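Local coordinates for protein polysaccharide Lyase Family 6 (Bacteroides cellulosilyticus, PDB 6QPS) that probably cleaves the mannuronic acid-rich chains of alginate as a calcium-binding polysaccharide lyase of family 6, at residues S250-L255 with G272-I277; I215-S220 with I246-C251; H190-L195 with S227-E232. One frame throughout, in Å; residues are numbered along the deposited sequence. Where two conformers were deposited one is given.

Contact 1. Residues S250-L255 with G272-I277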
ATOM      1  N   SER A 250       4.973  -6.597   8.631  1.00  7.43           N
ATOM      2  CA  SER A 250       5.235  -6.124   9.992  1.00  7.97           C
ATOM      3  C   SER A 250       3.895  -6.121  10.733  1.00  7.07           C
ATOM      4  O   SER A 250       2.868  -6.538  10.183  1.00  8.29           O
ATOM      5  CB  SER A 250       5.943  -4.770  10.007  1.00  8.08           C
ATOM      6  OG  SER A 250       5.162  -3.801   9.320  1.00  7.42           O
ATOM      7  N   CYS A 251       3.922  -5.712  12.006  1.00  7.44           N
ATOM      8  CA  CYS A 251       2.795  -5.911  12.909  1.00  7.98           C
ATOM      9  C   CYS A 251       2.015  -4.639  13.224  1.00  8.42           C
ATOM     10  O   CYS A 251       2.564  -3.530  13.266  1.00  7.55           O
ATOM     11  CB  CYS A 251       3.264  -6.543  14.234  1.00  8.75           C
ATOM     12  SG  CYS A 251       4.153  -8.113  14.120  1.00  9.24           S
ATOM     13  N   HIS A 252       0.717  -4.825  13.491  1.00  7.66           N
ATOM     14  CA  HIS A 252      -0.149  -3.787  14.056  1.00  6.63           C
ATOM     15  C   HIS A 252      -0.377  -2.601  13.115  1.00  7.44           C
ATOM     16  O   HIS A 252      -0.662  -1.493  13.569  1.00  8.70           O
ATOM     17  CB  HIS A 252       0.331  -3.301  15.426  1.00  8.76           C
ATOM     18  CG  HIS A 252       0.450  -4.363  16.466  1.00  8.10           C
ATOM     19  ND1 HIS A 252      -0.650  -4.901  17.105  1.00  9.02           N
ATOM     20  CD2 HIS A 252       1.536  -4.960  17.017  1.00 10.25           C
ATOM     21  CE1 HIS A 252      -0.239  -5.775  18.008  1.00  9.69           C
ATOM     22  NE2 HIS A 252       1.079  -5.830  17.977  1.00  9.90           N
ATOM     23  N   ASN A 253      -0.293  -2.815  11.802  1.00  6.45           N
ATOM     24  CA  ASN A 253      -0.605  -1.771  10.839  1.00  7.08           C
ATOM     25  C   ASN A 253      -2.117  -1.675  10.644  1.00  7.92           C
ATOM     26  O   ASN A 253      -2.872  -2.605  10.945  1.00  6.69           O
ATOM     27  CB  ASN A 253       0.097  -2.079   9.514  1.00  8.66           C
ATOM     28  CG  ASN A 253       1.603  -2.189   9.705  1.00  6.95           C
ATOM     29  OD1 ASN A 253       2.269  -1.190   9.997  1.00  7.67           O
ATOM     30  ND2 ASN A 253       2.152  -3.386   9.548  1.00  7.76           N
ATOM     31  N   VAL A 254      -2.554  -0.539  10.119  1.00  7.45           N
ATOM     32  CA  VAL A 254      -3.973  -0.257   9.882  1.00  7.73           C
ATOM     33  C   VAL A 254      -4.133   0.135   8.416  1.00  7.84           C
ATOM     34  O   VAL A 254      -3.492   1.090   7.962  1.00  8.51           O
ATOM     35  CB  VAL A 254      -4.505   0.881  10.767  1.00  8.95           C
ATOM     36  CG1 VAL A 254      -5.963   1.117  10.512  1.00  9.60           C
ATOM     37  CG2 VAL A 254      -4.323   0.556  12.247  1.00  9.18           C
ATOM     38  N   LEU A 255      -4.971  -0.594   7.679  1.00  7.23           N
ATOM     39  CA  LEU A 255      -5.218  -0.332   6.258  1.00  7.44           C
ATOM     40  C   LEU A 255      -6.723  -0.116   6.123  1.00  8.17           C
ATOM     41  O   LEU A 255      -7.507  -1.065   6.279  1.00  6.77           O
ATOM     42  CB  LEU A 255      -4.699  -1.487   5.393  1.00  9.63           C
ATOM     43  CG  LEU A 255      -3.171  -1.668   5.500  1.00 10.63           C
ATOM     44  CD1 LEU A 255      -2.805  -2.743   6.522  1.00 12.54           C
ATOM     45  CD2 LEU A 255      -2.514  -1.941   4.159  1.00 12.12           C
ATOM     46  N   GLY A 272       4.192 -10.833   9.527  1.00  7.80           N
ATOM     47  CA  GLY A 272       3.727 -10.068  10.672  1.00  7.91           C
ATOM     48  C   GLY A 272       2.252 -10.257  11.015  1.00  7.47           C
ATOM     49  O   GLY A 272       1.457 -10.840  10.267  1.00  7.45           O
ATOM     50  N   HIS A 273       1.885  -9.749  12.195  1.00  8.73           N
ATOM     51  CA  HIS A 273       0.671 -10.148  12.913  1.00  8.04           C
ATOM     52  C   HIS A 273      -0.151  -8.931  13.321  1.00  7.15           C
ATOM     53  O   HIS A 273       0.348  -7.801  13.415  1.00  7.92           O
ATOM     54  CB  HIS A 273       1.028 -10.996  14.163  1.00  8.20           C
ATOM     55  CG  HIS A 273       2.107 -11.993  13.885  1.00  7.96           C
ATOM     56  ND1 HIS A 273       1.919 -13.098  13.076  1.00  8.10           N
ATOM     57  CD2 HIS A 273       3.414 -11.990  14.237  1.00  8.52           C
ATOM     58  CE1 HIS A 273       3.066 -13.758  12.990  1.00  9.50           C
ATOM     59  NE2 HIS A 273       3.994 -13.080  13.648  1.00  8.94           N
ATOM     60  N   TYR A 274      -1.432  -9.188  13.574  1.00  7.93           N
ATOM     61  CA  TYR A 274      -2.338  -8.224  14.202  1.00  7.41           C
ATOM     62  C   TYR A 274      -2.608  -6.987  13.348  1.00  8.10           C
ATOM     63  O   TYR A 274      -2.781  -5.871  13.862  1.00  8.29           O
ATOM     64  CB  TYR A 274      -1.833  -7.816  15.588  1.00  7.22           C
ATOM     65  CG  TYR A 274      -1.485  -8.931  16.547  1.00  7.41           C
ATOM     66  CD1 TYR A 274      -2.472  -9.766  17.059  1.00  8.80           C
ATOM     67  CD2 TYR A 274      -0.181  -9.138  16.966  1.00  7.55           C
ATOM     68  CE1 TYR A 274      -2.171 -10.754  17.971  1.00  8.61           C
ATOM     69  CE2 TYR A 274       0.121 -10.120  17.886  1.00  8.42           C
ATOM     70  CZ  TYR A 274      -0.864 -10.965  18.350  1.00  9.27           C
ATOM     71  OH  TYR A 274      -0.547 -11.947  19.267  1.00 10.93           O
ATOM     72  N   ASN A 275      -2.676  -7.162  12.032  1.00  7.14           N
ATOM     73  CA  ASN A 275      -3.018  -6.077  11.125  1.00  7.93           C
ATOM     74  C   ASN A 275      -4.523  -5.892  11.063  1.00  6.63           C
ATOM     75  O   ASN A 275      -5.285  -6.856  11.149  1.00  8.31           O
ATOM     76  CB  ASN A 275      -2.386  -6.350   9.765  1.00  7.73           C
ATOM     77  CG  ASN A 275      -0.858  -6.269   9.846  1.00  6.75           C
ATOM     78  OD1 ASN A 275      -0.298  -5.219  10.213  1.00  7.56           O
ATOM     79  ND2 ASN A 275      -0.168  -7.376   9.592  1.00  8.46           N
ATOM     80  N   VAL A 276      -4.953  -4.633  10.994  1.00  7.40           N
ATOM     81  CA  VAL A 276      -6.358  -4.244  11.046  1.00  8.16           C
ATOM     82  C   VAL A 276      -6.746  -3.715   9.667  1.00  7.14           C
ATOM     83  O   VAL A 276      -6.171  -2.726   9.193  1.00  8.13           O
ATOM     84  CB  VAL A 276      -6.599  -3.229  12.176  1.00  8.33           C
ATOM     85  CG1 VAL A 276      -8.052  -2.755  12.174  1.00  9.51           C
ATOM     86  CG2 VAL A 276      -6.224  -3.821  13.560  1.00  9.77           C
ATOM     87  N   ILE A 277      -7.711  -4.384   9.028  0.64  7.43           N
ATOM     88  CA  ILE A 277      -8.069  -4.177   7.621  0.64  7.93           C
ATOM     89  C   ILE A 277      -9.547  -3.799   7.599  0.64  8.73           C
ATOM     90  O   ILE A 277     -10.415  -4.679   7.692  0.64  8.44           O
ATOM     91  CB  ILE A 277      -7.811  -5.450   6.802  0.64  8.25           C
ATOM     92  CG1 ILE A 277      -6.429  -6.076   7.096  0.64  9.97           C
ATOM     93  CG2 ILE A 277      -7.951  -5.164   5.339  0.64  7.56           C
ATOM     94  CD1 ILE A 277      -5.246  -5.214   6.759  0.64 10.03           C
TER
HETATM   95  O   HOH W   1      -3.526  -4.677  16.362  1.00 10.34           O

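Contact 2. Residues I215-S220 with I246-C251. With ACT (acetate ion), chain D.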
ATOM      1  N   ILE A 215       3.397  -0.563  -2.233  1.00  8.18           N
ATOM      2  CA  ILE A 215       3.800  -0.301  -0.854  1.00  9.35           C
ATOM      3  C   ILE A 215       4.268  -1.603  -0.214  1.00  9.56           C
ATOM      4  O   ILE A 215       3.605  -2.642  -0.340  1.00  8.31           O
ATOM      5  CB  ILE A 215       2.636   0.284  -0.022  1.00  8.16           C
ATOM      6  CG1 ILE A 215       2.083   1.584  -0.599  1.00  8.56           C
ATOM      7  CG2 ILE A 215       3.048   0.493   1.453  1.00  8.86           C
ATOM      8  CD1 ILE A 215       0.887   2.143   0.136  1.00  9.22           C
ATOM      9  N   ARG A 216       5.369  -1.530   0.534  1.00  7.97           N
ATOM     10  CA  ARG A 216       5.847  -2.631   1.368  1.00  8.39           C
ATOM     11  C   ARG A 216       6.087  -2.074   2.768  1.00  7.74           C
ATOM     12  O   ARG A 216       6.801  -1.071   2.926  1.00  8.26           O
ATOM     13  CB  ARG A 216       7.125  -3.283   0.827  1.00  9.27           C
ATOM     14  CG  ARG A 216       7.519  -4.549   1.602  1.00  9.37           C
ATOM     15  CD  ARG A 216       8.958  -4.919   1.285  1.00 11.27           C
ATOM     16  NE  ARG A 216       9.171  -5.513  -0.031  1.00 11.10           N
ATOM     17  CZ  ARG A 216      10.224  -5.296  -0.802  1.00 10.54           C
ATOM     18  NH1 ARG A 216      11.151  -4.413  -0.474  1.00 12.38           N
ATOM     19  NH2 ARG A 216      10.347  -5.948  -1.943  1.00 14.01           N
ATOM     20  N   ILE A 217       5.458  -2.670   3.764  1.00  8.13           N
ATOM     21  CA  ILE A 217       5.560  -2.193   5.144  1.00  7.30           C
ATOM     22  C   ILE A 217       6.451  -3.158   5.922  1.00  7.76           C
ATOM     23  O   ILE A 217       5.992  -4.192   6.419  1.00  8.86           O
ATOM     24  CB  ILE A 217       4.198  -2.026   5.827  1.00  7.43           C
ATOM     25  CG1 ILE A 217       3.192  -1.293   4.921  1.00  9.18           C
ATOM     26  CG2 ILE A 217       4.389  -1.252   7.181  1.00  8.88           C
ATOM     27  CD1 ILE A 217       1.805  -1.134   5.562  1.00 10.91           C
ATOM     28  N   GLY A 218       7.736  -2.816   6.063  1.00  7.34           N
ATOM     29  CA  GLY A 218       8.709  -3.714   6.652  1.00  7.61           C
ATOM     30  C   GLY A 218       9.324  -4.668   5.652  1.00  8.12           C
ATOM     31  O   GLY A 218       9.182  -4.511   4.438  1.00  8.47           O
ATOM     32  N   HIS A 219      10.024  -5.668   6.198  1.00  8.88           N
ATOM     33  CA  HIS A 219      10.648  -6.758   5.454  1.00  8.44           C
ATOM     34  C   HIS A 219      10.504  -8.052   6.256  1.00  8.65           C
ATOM     35  O   HIS A 219      10.224  -8.028   7.458  1.00  8.67           O
ATOM     36  CB  HIS A 219      12.158  -6.537   5.265  1.00 10.19           C
ATOM     37  CG  HIS A 219      12.538  -5.411   4.356  1.00  9.77           C
ATOM     38  ND1 HIS A 219      12.599  -4.096   4.773  1.00 10.83           N
ATOM     39  CD2 HIS A 219      12.990  -5.414   3.077  1.00 10.59           C
ATOM     40  CE1 HIS A 219      13.016  -3.336   3.773  1.00 10.90           C
ATOM     41  NE2 HIS A 219      13.264  -4.111   2.729  1.00 11.85           N
ATOM     42  N   SER A 220      10.774  -9.198   5.613  1.00  8.85           N
ATOM     43  CA  SER A 220      10.797 -10.462   6.344  1.00  9.08           C
ATOM     44  C   SER A 220      11.574 -10.333   7.655  1.00  9.54           C
ATOM     45  O   SER A 220      11.117 -10.789   8.719  1.00  9.68           O
ATOM     46  CB  SER A 220      11.433 -11.546   5.472  1.00 12.06           C
ATOM     47  OG  SER A 220      12.740 -11.164   5.099  1.00 12.40           O
ATOM     48  N   ILE A 246      -0.060  -4.031  -2.078  1.00  7.81           N
ATOM     49  CA  ILE A 246       0.500  -3.711  -0.774  1.00  8.33           C
ATOM     50  C   ILE A 246       0.971  -5.022  -0.168  1.00  8.03           C
ATOM     51  O   ILE A 246       0.178  -5.976  -0.049  1.00  9.42           O
ATOM     52  CB  ILE A 246      -0.524  -3.050   0.155  1.00  7.63           C
ATOM     53  CG1 ILE A 246      -1.140  -1.795  -0.482  1.00  8.37           C
ATOM     54  CG2 ILE A 246       0.135  -2.744   1.500  1.00  8.21           C
ATOM     55  CD1 ILE A 246      -2.178  -1.125   0.423  1.00  7.44           C
ATOM     56  N   SER A 247       2.249  -5.073   0.194  1.00  8.21           N
ATOM     57  CA  SER A 247       2.845  -6.216   0.888  1.00  7.87           C
ATOM     58  C   SER A 247       3.110  -5.810   2.341  1.00  7.29           C
ATOM     59  O   SER A 247       4.051  -5.065   2.643  1.00  7.80           O
ATOM     60  CB  SER A 247       4.116  -6.597   0.154  1.00  8.84           C
ATOM     61  OG  SER A 247       4.755  -7.726   0.683  1.00  9.37           O
ATOM     62  N   VAL A 248       2.227  -6.243   3.239  1.00  7.19           N
ATOM     63  CA  VAL A 248       2.359  -5.949   4.666  1.00  7.54           C
ATOM     64  C   VAL A 248       3.304  -6.986   5.270  1.00  7.86           C
ATOM     65  O   VAL A 248       3.031  -8.189   5.189  1.00  8.26           O
ATOM     66  CB  VAL A 248       0.989  -5.968   5.375  1.00  8.42           C
ATOM     67  CG1 VAL A 248       1.182  -5.569   6.845  1.00  8.59           C
ATOM     68  CG2 VAL A 248      -0.039  -5.042   4.692  1.00  8.37           C
ATOM     69  N   LYS A 249       4.428  -6.525   5.832  1.00  8.73           N
ATOM     70  CA  LYS A 249       5.473  -7.388   6.370  1.00  8.31           C
ATOM     71  C   LYS A 249       5.933  -6.897   7.748  1.00  7.78           C
ATOM     72  O   LYS A 249       7.134  -6.786   8.023  1.00  8.69           O
ATOM     73  CB  LYS A 249       6.652  -7.487   5.387  1.00  9.09           C
ATOM     74  CG  LYS A 249       6.311  -8.262   4.103  1.00 10.25           C
ATOM     75  CD  LYS A 249       7.514  -8.365   3.165  1.00  9.22           C
ATOM     76  CE  LYS A 249       7.338  -9.482   2.152  1.00  8.97           C
ATOM     77  NZ  LYS A 249       8.482  -9.579   1.193  1.00 10.15           N
ATOM     78  N   SER A 250       4.973  -6.597   8.631  1.00  7.43           N
ATOM     79  CA  SER A 250       5.235  -6.124   9.992  1.00  7.97           C
ATOM     80  C   SER A 250       3.895  -6.121  10.733  1.00  7.07           C
ATOM     81  O   SER A 250       2.868  -6.538  10.183  1.00  8.29           O
ATOM     82  CB  SER A 250       5.943  -4.770  10.007  1.00  8.08           C
ATOM     83  OG  SER A 250       5.162  -3.801   9.320  1.00  7.42           O
ATOM     84  N   CYS A 251       3.922  -5.712  12.006  1.00  7.44           N
ATOM     85  CA  CYS A 251       2.795  -5.911  12.909  1.00  7.98           C
ATOM     86  C   CYS A 251       2.015  -4.639  13.224  1.00  8.42           C
ATOM     87  O   CYS A 251       2.564  -3.530  13.266  1.00  7.55           O
ATOM     88  CB  CYS A 251       3.264  -6.543  14.234  1.00  8.75           C
ATOM     89  SG  CYS A 251       4.153  -8.113  14.120  1.00  9.24           S
TER
HETATM   90  C   ACT D 502      11.980  -9.228   2.310  1.00 15.27           C
HETATM   91  O   ACT D 502      10.833  -9.069   2.712  1.00 12.65           O
HETATM   92  OXT ACT D 502      12.959  -9.748   2.901  1.00 19.72           O
HETATM   93  CH3 ACT D 502      12.243  -8.795   0.872  1.00 19.59           C
HETATM   94  O   HOH W   2       7.236  -7.693  -0.663  1.00  9.87           O

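Contact 3. Residues H190-L195 with S227-E232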
ATOM      1  N   HIS A 190      11.519   0.861  14.609  1.00  9.50           N
ATOM      2  CA  HIS A 190      10.453   0.128  13.928  1.00  9.05           C
ATOM      3  C   HIS A 190       9.066   0.691  14.189  1.00  9.41           C
ATOM      4  O   HIS A 190       8.224   0.691  13.286  1.00  8.87           O
ATOM      5  CB  HIS A 190      10.479  -1.370  14.305  1.00 10.62           C
ATOM      6  CG  HIS A 190      10.433  -1.643  15.783  1.00 10.79           C
ATOM      7  ND1 HIS A 190       9.251  -1.759  16.485  1.00 11.39           N
ATOM      8  CD2 HIS A 190      11.424  -1.835  16.687  1.00 12.28           C
ATOM      9  CE1 HIS A 190       9.517  -2.014  17.756  1.00 11.56           C
ATOM     10  NE2 HIS A 190      10.826  -2.048  17.908  1.00 13.55           N
ATOM     11  N   LEU A 191       8.793   1.176  15.399  1.00  8.46           N
ATOM     12  CA  LEU A 191       7.456   1.654  15.757  1.00  9.33           C
ATOM     13  C   LEU A 191       7.352   3.093  15.264  1.00  9.93           C
ATOM     14  O   LEU A 191       7.922   4.005  15.873  1.00 11.19           O
ATOM     15  CB  LEU A 191       7.230   1.502  17.259  1.00  9.82           C
ATOM     16  CG  LEU A 191       5.767   1.143  17.597  1.00 12.66           C
ATOM     17  CD1 LEU A 191       5.567   0.650  19.022  1.00 14.83           C
ATOM     18  CD2 LEU A 191       4.820   2.296  17.363  1.00 12.37           C
ATOM     19  N   ASN A 192       6.714   3.294  14.108  1.00  8.78           N
ATOM     20  CA  ASN A 192       6.801   4.568  13.384  1.00  7.79           C
ATOM     21  C   ASN A 192       5.577   5.458  13.489  1.00  8.55           C
ATOM     22  O   ASN A 192       5.719   6.679  13.484  1.00  9.70           O
ATOM     23  CB  ASN A 192       7.141   4.357  11.905  1.00  7.93           C
ATOM     24  CG  ASN A 192       6.263   3.335  11.233  1.00  8.79           C
ATOM     25  OD1 ASN A 192       5.124   3.607  10.833  1.00  8.68           O
ATOM     26  ND2 ASN A 192       6.815   2.141  11.061  1.00  8.61           N
ATOM     27  N   ASN A 193       4.373   4.899  13.530  1.00  9.51           N
ATOM     28  CA  ASN A 193       3.166   5.722  13.470  1.00  9.65           C
ATOM     29  C   ASN A 193       3.189   6.643  12.247  1.00 10.32           C
ATOM     30  O   ASN A 193       2.690   7.779  12.287  1.00 11.06           O
ATOM     31  CB  ASN A 193       2.979   6.542  14.749  1.00 10.63           C
ATOM     32  CG  ASN A 193       2.576   5.705  15.937  1.00 10.97           C
ATOM     33  OD1 ASN A 193       1.416   5.282  16.049  1.00 11.55           O
ATOM     34  ND2 ASN A 193       3.527   5.435  16.825  1.00  9.27           N
ATOM     35  N   HIS A 194       3.738   6.170  11.128  1.00  8.22           N
ATOM     36  CA  HIS A 194       3.658   6.978   9.919  1.00  7.59           C
ATOM     37  C   HIS A 194       2.225   6.956   9.382  1.00  8.19           C
ATOM     38  O   HIS A 194       1.464   6.005   9.608  1.00  7.92           O
ATOM     39  CB  HIS A 194       4.559   6.458   8.791  1.00  7.55           C
ATOM     40  CG  HIS A 194       6.024   6.478   9.084  1.00  7.59           C
ATOM     41  ND1 HIS A 194       6.671   7.528   9.709  1.00  8.38           N
ATOM     42  CD2 HIS A 194       6.979   5.565   8.785  1.00  7.71           C
ATOM     43  CE1 HIS A 194       7.955   7.244   9.789  1.00  8.77           C
ATOM     44  NE2 HIS A 194       8.169   6.069   9.223  1.00  7.92           N
ATOM     45  N   LEU A 195       1.876   7.979   8.599  1.00  8.39           N
ATOM     46  CA  LEU A 195       0.570   8.080   7.954  1.00  7.21           C
ATOM     47  C   LEU A 195       0.735   8.269   6.449  1.00  6.84           C
ATOM     48  O   LEU A 195       1.440   9.182   6.005  1.00  7.88           O
ATOM     49  CB  LEU A 195      -0.218   9.239   8.567  1.00  8.40           C
ATOM     50  CG  LEU A 195      -1.600   9.515   7.971  1.00  7.95           C
ATOM     51  CD1 LEU A 195      -2.553   8.317   8.112  1.00  9.23           C
ATOM     52  CD2 LEU A 195      -2.215  10.778   8.567  1.00  9.96           C
ATOM     53  N   SER A 227       5.022  -1.931  13.831  1.00  8.00           N
ATOM     54  CA  SER A 227       5.188  -0.800  12.934  1.00  7.63           C
ATOM     55  C   SER A 227       4.153   0.292  13.169  1.00  7.76           C
ATOM     56  O   SER A 227       4.509   1.466  13.297  1.00  8.13           O
ATOM     57  CB  SER A 227       5.119  -1.327  11.490  1.00  8.10           C
ATOM     58  OG  SER A 227       5.293  -0.288  10.535  1.00  8.65           O
ATOM     59  N   ARG A 228       2.875  -0.075  13.217  0.65  9.18           N
ATOM     60  CA  ARG A 228       1.799   0.872  13.457  0.65  8.17           C
ATOM     61  C   ARG A 228       1.719   1.935  12.358  0.65  8.32           C
ATOM     62  O   ARG A 228       1.388   3.099  12.617  0.65 10.56           O
ATOM     63  CB  ARG A 228       1.909   1.480  14.858  0.65 10.35           C
ATOM     64  CG  ARG A 228       0.580   1.816  15.464  0.65 10.46           C
ATOM     65  CD  ARG A 228      -0.097   0.633  16.149  0.65 11.54           C
ATOM     66  NE  ARG A 228      -1.382   1.071  16.683  0.65 13.35           N
ATOM     67  CZ  ARG A 228      -2.571   0.665  16.256  0.65 11.85           C
ATOM     68  NH1 ARG A 228      -2.681  -0.216  15.276  0.65 12.41           N
ATOM     69  NH2 ARG A 228      -3.674   1.143  16.816  0.65 10.92           N
ATOM     70  N   THR A 229       1.955   1.521  11.105  1.00  7.55           N
ATOM     71  CA  THR A 229       1.739   2.399   9.957  1.00  7.23           C
ATOM     72  C   THR A 229       0.249   2.424   9.611  1.00  8.17           C
ATOM     73  O   THR A 229      -0.412   1.380   9.624  1.00  7.43           O
ATOM     74  CB  THR A 229       2.525   1.887   8.746  1.00  7.52           C
ATOM     75  OG1 THR A 229       3.901   1.725   9.097  1.00  8.16           O
ATOM     76  CG2 THR A 229       2.438   2.865   7.574  1.00  8.85           C
ATOM     77  N   ILE A 230      -0.270   3.606   9.271  0.65  6.79           N
ATOM     78  CA  ILE A 230      -1.672   3.782   8.873  0.65  7.82           C
ATOM     79  C   ILE A 230      -1.716   4.154   7.396  0.65  6.71           C
ATOM     80  O   ILE A 230      -1.133   5.166   6.979  0.65  7.98           O
ATOM     81  CB  ILE A 230      -2.395   4.823   9.744  0.65  7.73           C
ATOM     82  CG1 ILE A 230      -2.411   4.358  11.201  0.65  8.63           C
ATOM     83  CG2 ILE A 230      -3.813   5.077   9.213  0.65  9.57           C
ATOM     84  CD1 ILE A 230      -3.033   5.331  12.156  0.65 12.67           C
ATOM     85  N   VAL A 231      -2.390   3.317   6.612  1.00  6.62           N
ATOM     86  CA  VAL A 231      -2.575   3.512   5.170  1.00  6.71           C
ATOM     87  C   VAL A 231      -4.078   3.721   4.952  1.00  8.10           C
ATOM     88  O   VAL A 231      -4.861   2.763   5.051  1.00  7.47           O
ATOM     89  CB  VAL A 231      -2.071   2.291   4.386  1.00  7.97           C
ATOM     90  CG1 VAL A 231      -2.247   2.470   2.890  1.00  8.22           C
ATOM     91  CG2 VAL A 231      -0.606   1.978   4.742  1.00 10.79           C
ATOM     92  N   GLU A 232      -4.499   4.962   4.677  1.00  6.73           N
ATOM     93  CA  GLU A 232      -5.908   5.345   4.766  1.00  6.80           C
ATOM     94  C   GLU A 232      -6.332   6.256   3.620  1.00  7.16           C
ATOM     95  O   GLU A 232      -5.619   7.183   3.247  1.00  7.56           O
ATOM     96  CB  GLU A 232      -6.123   6.027   6.129  1.00  6.58           C
ATOM     97  CG  GLU A 232      -7.529   6.419   6.491  1.00  8.50           C
ATOM     98  CD  GLU A 232      -7.574   7.120   7.850  1.00  9.29           C
ATOM     99  OE1 GLU A 232      -7.090   8.271   7.943  1.00  9.18           O
ATOM    100  OE2 GLU A 232      -8.043   6.496   8.847  1.00  9.27           O
TER
HETATM  101  O   HOH W   3      -0.424   4.940  14.040  1.00 22.83           O

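Contact 1. Residues S250-L255 with G272-I277
Val254 pairs with Val276 and Leu255 with Ile277 as neighbours in parallel strands, Val276 N giving its hydrogen to Asn253 O and Leu255 N to Val276 O, both at 2.9 Å, while the turns just before them stay alongside each other. In those turns Asn253 and Asn275 lie side by side with amide planes only 7° apart. Asn275 OD1 takes two hydrogens from the same residue, from Asn253 N at 2.9 Å and from Asn253 ND2 at 3.1 Å, the second more bent. Asn275 ND2 reaches back in its own amide plane to Ser250 O (3.2 Å), which fixes the rotation of the amide. Stacked asparagines at the turns between faces are a recurrent feature of right-handed parallel beta-helices, the fold of this family, and the same kind of bond recurs one coil earlier, where Asn253 OD1 accepts from Thr229 N. On the outer side, the His252 and Tyr274 rings run nearly parallel, at 13°, but are slid apart with little overlap; a water in the plane of the imidazole joins His252 ND1 to Tyr274 O. His273 N donates to Cys251 SG at 3.4 Å. Inside, Leu255 and Ile277 lie side by side, pointing the same way into the core.

Contact 2. Residues I215-S220 with I246-C251
Arg216 and Lys249 cross obliquely above the parallel strands 215-218 and 247-249, whose axes run 4.7 Å apart. Arg216 CG stands anti to its own N (chi1 -173°) and rests on Lys249 CD at 4.1 Å, before the chain bends and carries the guanidinium off to Gln182 and Tyr155. Lys249, extended beyond CG, brings NZ to 4.3 Å from Arg216 NE. Between them a water in the guanidinium plane accepts from both Arg216 NE and Lys249 NZ and donates to Ser247 OG, which also bonds Glu244 of the calcium site. Lys249 NZ further holds one oxygen of an acetate, probably from the crystallisation liquor, at 2.8 Å from ACT O; Ser220 N binds that same oxygen and Ser220 OG the other. Beneath, Ile217 O receives Lys249 N at 2.9 Å and Ser250 OG at 3.0 Å from opposite faces of its carbonyl plane, the hydroxyl standing well above that plane. Ile215, Ile217, Ile246 and Val248 turn the other way, into the core of the beta-helix. The outer face thus gathers positive charge and donors beside the calcium site, and the bound carboxylate is consistent with a surface that could receive the uronate groups of alginate.

Contact 3. Residues H190-L195 with S227-E232
Asn192 is gripped by Ser227 and Thr229 at both ends of its amide. Its OD1 accepts from Thr229 OG1 at 2.8 Å, and from His194 N, two residues on in its own chain, at 2.9 Å; both donors lie in the carbonyl plane on lone pairs, and the second bond makes an Asx turn. At the other end Asn192 ND2 donates to Ser227 OG (2.9 Å), which sits 15° out of the amide plane. With chi1 at 50°, Asn192 CG sits between the backbone N and the carbonyl carbon, which puts OD1 within reach of His194 N. The backbone itself adds a bond from Asn192 N to Ser227 O at 3.0 Å; Asn193 N reaches the same oxygen only weakly. Farther along, Ile230 N meets His194 O at 3.0 Å where the parallel strands of the beta-helix begin, with Leu195 paired to Ile230. Around this polar centre, Asn192 CB lies over one face of the His194 ring, toward its rim. Asn193 OD1 shares a water with Arg228 O, and in one of its two conformers the Arg228 side chain passes Leu191 and Asn193 before its guanidinium leads away to His252 O. Leu195 CD1 packs on Ile230 CG2 in one conformer of the isoleucine. With two donors on its oxygen and Ser227 OG on its nitrogen, the buried amide of Asn192 is fixed in rotation, and it ties the turns of two successive coils together.

In the fold
All three contacts join parallel strands or turns of neighbouring coils in one beta-helix, and their centres lie 9 to 11 Å apart. Contact 3 passes its pairing on to contact 1: Val254 N bonds Thr229 O at 2.9 Å, and Val231 N bonds Val254 O at 2.8 Å. Contacts 1 and 2 share Ser250 and Cys251, where the chain leaves strand 244-249 for the turn before strand 254-261, and inside the coil Leu255 CD2 packs on Ile246 CG2 at 3.8 Å. Contact 2 borders the calcium site, the Ser247 side chain being about 5 Å from the ion. Contact 1 is farther off, with the Leu255 side chain about 11 Å from those of Glu213 and Glu244, and contact 3 lies away from the site.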